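PDB 4MSX: Pre-mRNA-splicing factor SAD1 from Saccharomyces cerevisiae, which promotes assembly of newly made U4 snRNA into the U4/U6 snRNP and is required for pre-mRNA splicing, although it is a catalytically inactive relative of deubiquitinases. Local coordinates for residues 191-195 against 250-254. Sequence-based numbering, arbitrary orientation.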
loop_
_atom_site.group_PDB
_atom_site.type_symbol
_atom_site.label_atom_id
_atom_site.label_comp_id
_atom_site.label_asym_id
_atom_site.label_seq_id
_atom_site.Cartn_x
_atom_site.Cartn_y
_atom_site.Cartn_z
ATOM N N THR A 191 -4.398 -14.035 0.678
ATOM C CA THR A 191 -4.127 -13.939 -0.751
ATOM C C THR A 191 -3.285 -12.719 -1.160
ATOM O O THR A 191 -2.502 -12.815 -2.099
ATOM C CB THR A 191 -5.462 -13.923 -1.534
ATOM O OG1 THR A 191 -6.176 -15.081 -1.135
ATOM C CG2 THR A 191 -5.270 -13.933 -3.058
ATOM N N TYR A 192 -3.513 -11.567 -0.522
ATOM C CA TYR A 192 -2.962 -10.327 -1.050
ATOM C C TYR A 192 -1.960 -9.609 -0.083
ATOM O O TYR A 192 -1.644 -8.405 -0.283
ATOM C CB TYR A 192 -4.135 -9.382 -1.410
ATOM C CG TYR A 192 -4.907 -9.925 -2.635
ATOM C CD1 TYR A 192 -4.282 -10.067 -3.872
ATOM C CD2 TYR A 192 -6.230 -10.339 -2.527
ATOM C CE1 TYR A 192 -4.978 -10.562 -4.998
ATOM C CE2 TYR A 192 -6.964 -10.806 -3.687
ATOM C CZ TYR A 192 -6.318 -10.929 -4.895
ATOM O OH TYR A 192 -7.016 -11.438 -6.020
ATOM N N ASP A 193 -1.441 -10.313 0.923
ATOM C CA ASP A 193 -0.568 -9.643 1.895
ATOM C C ASP A 193 0.623 -8.927 1.250
ATOM O O ASP A 193 0.991 -7.800 1.695
ATOM C CB ASP A 193 -0.042 -10.575 2.985
ATOM C CG ASP A 193 0.600 -11.853 2.431
ATOM O OD1 ASP A 193 0.717 -12.042 1.182
ATOM O OD2 ASP A 193 0.975 -12.678 3.293
ATOM N N TYR A 194 1.193 -9.505 0.198
ATOM C CA TYR A 194 2.329 -8.838 -0.471
ATOM C C TYR A 194 1.931 -7.474 -1.056
ATOM O O TYR A 194 2.723 -6.528 -1.095
ATOM C CB TYR A 194 2.934 -9.686 -1.586
ATOM C CG TYR A 194 1.965 -9.950 -2.719
ATOM C CD1 TYR A 194 1.870 -9.052 -3.776
ATOM C CD2 TYR A 194 1.103 -11.032 -2.681
ATOM C CE1 TYR A 194 0.978 -9.256 -4.807
ATOM C CE2 TYR A 194 0.150 -11.231 -3.703
ATOM C CZ TYR A 194 0.105 -10.336 -4.750
ATOM O OH TYR A 194 -0.817 -10.512 -5.763
ATOM N N ALA A 195 0.708 -7.373 -1.555
ATOM C CA ALA A 195 0.231 -6.122 -2.100
ATOM C C ALA A 195 -0.141 -5.165 -0.980
ATOM O O ALA A 195 0.060 -3.957 -1.117
ATOM C CB ALA A 195 -1.064 -6.372 -3.007
ATOM N N VAL A 250 -6.221 -5.445 -7.044
ATOM C CA VAL A 250 -5.068 -6.330 -7.415
ATOM C C VAL A 250 -5.512 -7.255 -8.534
ATOM O O VAL A 250 -4.774 -7.542 -9.459
ATOM C CB VAL A 250 -4.499 -7.128 -6.212
ATOM C CG1 VAL A 250 -3.332 -8.014 -6.732
ATOM C CG2 VAL A 250 -3.988 -6.123 -5.111
ATOM N N SER A 251 -6.772 -7.664 -8.483
ATOM C CA SER A 251 -7.282 -8.540 -9.532
ATOM C C SER A 251 -7.362 -7.755 -10.838
ATOM O O SER A 251 -7.022 -8.275 -11.905
ATOM C CB SER A 251 -8.623 -9.175 -9.117
ATOM O OG SER A 251 -9.170 -9.773 -10.249
ATOM N N TYR A 252 -7.706 -6.464 -10.777
ATOM C CA TYR A 252 -7.675 -5.633 -11.966
ATOM C C TYR A 252 -6.260 -5.569 -12.573
ATOM O O TYR A 252 -6.053 -5.564 -13.819
ATOM C CB TYR A 252 -8.195 -4.171 -11.624
ATOM C CG TYR A 252 -7.780 -3.135 -12.632
ATOM C CD1 TYR A 252 -8.514 -2.960 -13.795
ATOM C CD2 TYR A 252 -6.670 -2.328 -12.441
ATOM C CE1 TYR A 252 -8.134 -2.051 -14.763
ATOM C CE2 TYR A 252 -6.273 -1.397 -13.415
ATOM C CZ TYR A 252 -7.024 -1.283 -14.579
ATOM O OH TYR A 252 -6.686 -0.415 -15.579
ATOM N N LEU A 253 -5.250 -5.406 -11.719
ATOM C CA LEU A 253 -3.902 -5.375 -12.260
ATOM C C LEU A 253 -3.562 -6.662 -13.089
ATOM O O LEU A 253 -2.861 -6.593 -14.065
ATOM C CB LEU A 253 -2.887 -5.274 -11.099
ATOM C CG LEU A 253 -3.059 -3.997 -10.254
ATOM C CD1 LEU A 253 -1.921 -4.050 -9.145
ATOM C CD2 LEU A 253 -2.896 -2.712 -11.110
ATOM N N LYS A 254 -4.032 -7.795 -12.628
ATOM C CA LYS A 254 -3.684 -9.080 -13.292
ATOM C C LYS A 254 -4.527 -9.179 -14.598
ATOM O O LYS A 254 -4.034 -9.546 -15.684
ATOM C CB LYS A 254 -4.017 -10.263 -12.386
ATOM C CG LYS A 254 -3.281 -10.283 -10.987
ATOM C CD LYS A 254 -3.128 -11.717 -10.405
ATOM C CE LYS A 254 -3.519 -11.831 -8.915
ATOM N NZ LYS A 254 -5.023 -11.971 -8.640
#
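Tyr192 and Val250 meet at the centre of a helix-helix contact in the ubiquitin-specific protease (USP) domain. It joins helix 189-203 to helix 247-256. The two short segments lie nearly at right angles, at 83°, and their axes come no closer than 12.0 Å. Side chains, not backbones, therefore bridge the space.

The tight part is mostly apolar and buried. Val250 CG1 lies 3.5 Å from Tyr192 CE1, and CD1 of the same ring is almost as near. The two side chains run past each other in opposite directions, with the methyl set obliquely to the ring. CG1 stands anti to the backbone N of Val250 (chi1 179°), which turns CG1 to the two tyrosines and CG2 mainly to Ala195. CG1 also meets the hydroxyl end of Tyr194, whose OH is 3.7 Å from it. CG2 packs on Ala195, with 3.6 Å between Val250 CG2 and Ala195 CB. Phe269 of helix 266-280 continues this core, touching both Ala195 and Leu253. Within its own helix, Thr191 lays CG2 over the centre of one face of the Tyr192 ring, 3.5 Å above the plane.

The loose part lies toward the phenol end of Tyr192. Ser251 is partly exposed here and only brushes Tyr192 OH with its CB. Lys254 is exposed. The one polar link between the segments is formed there, a weak hydrogen bond from Lys254 NZ to Tyr192 OH at 3.3 Å. An alanine in place of Tyr192 would probably open a gap beside Val250 CG1 and leave the ammonium of Lys254 without its phenol partner. That lysine chain bends at its last two torsions, which turns NZ back to the edge of the Tyr192 ring, near the ring plane.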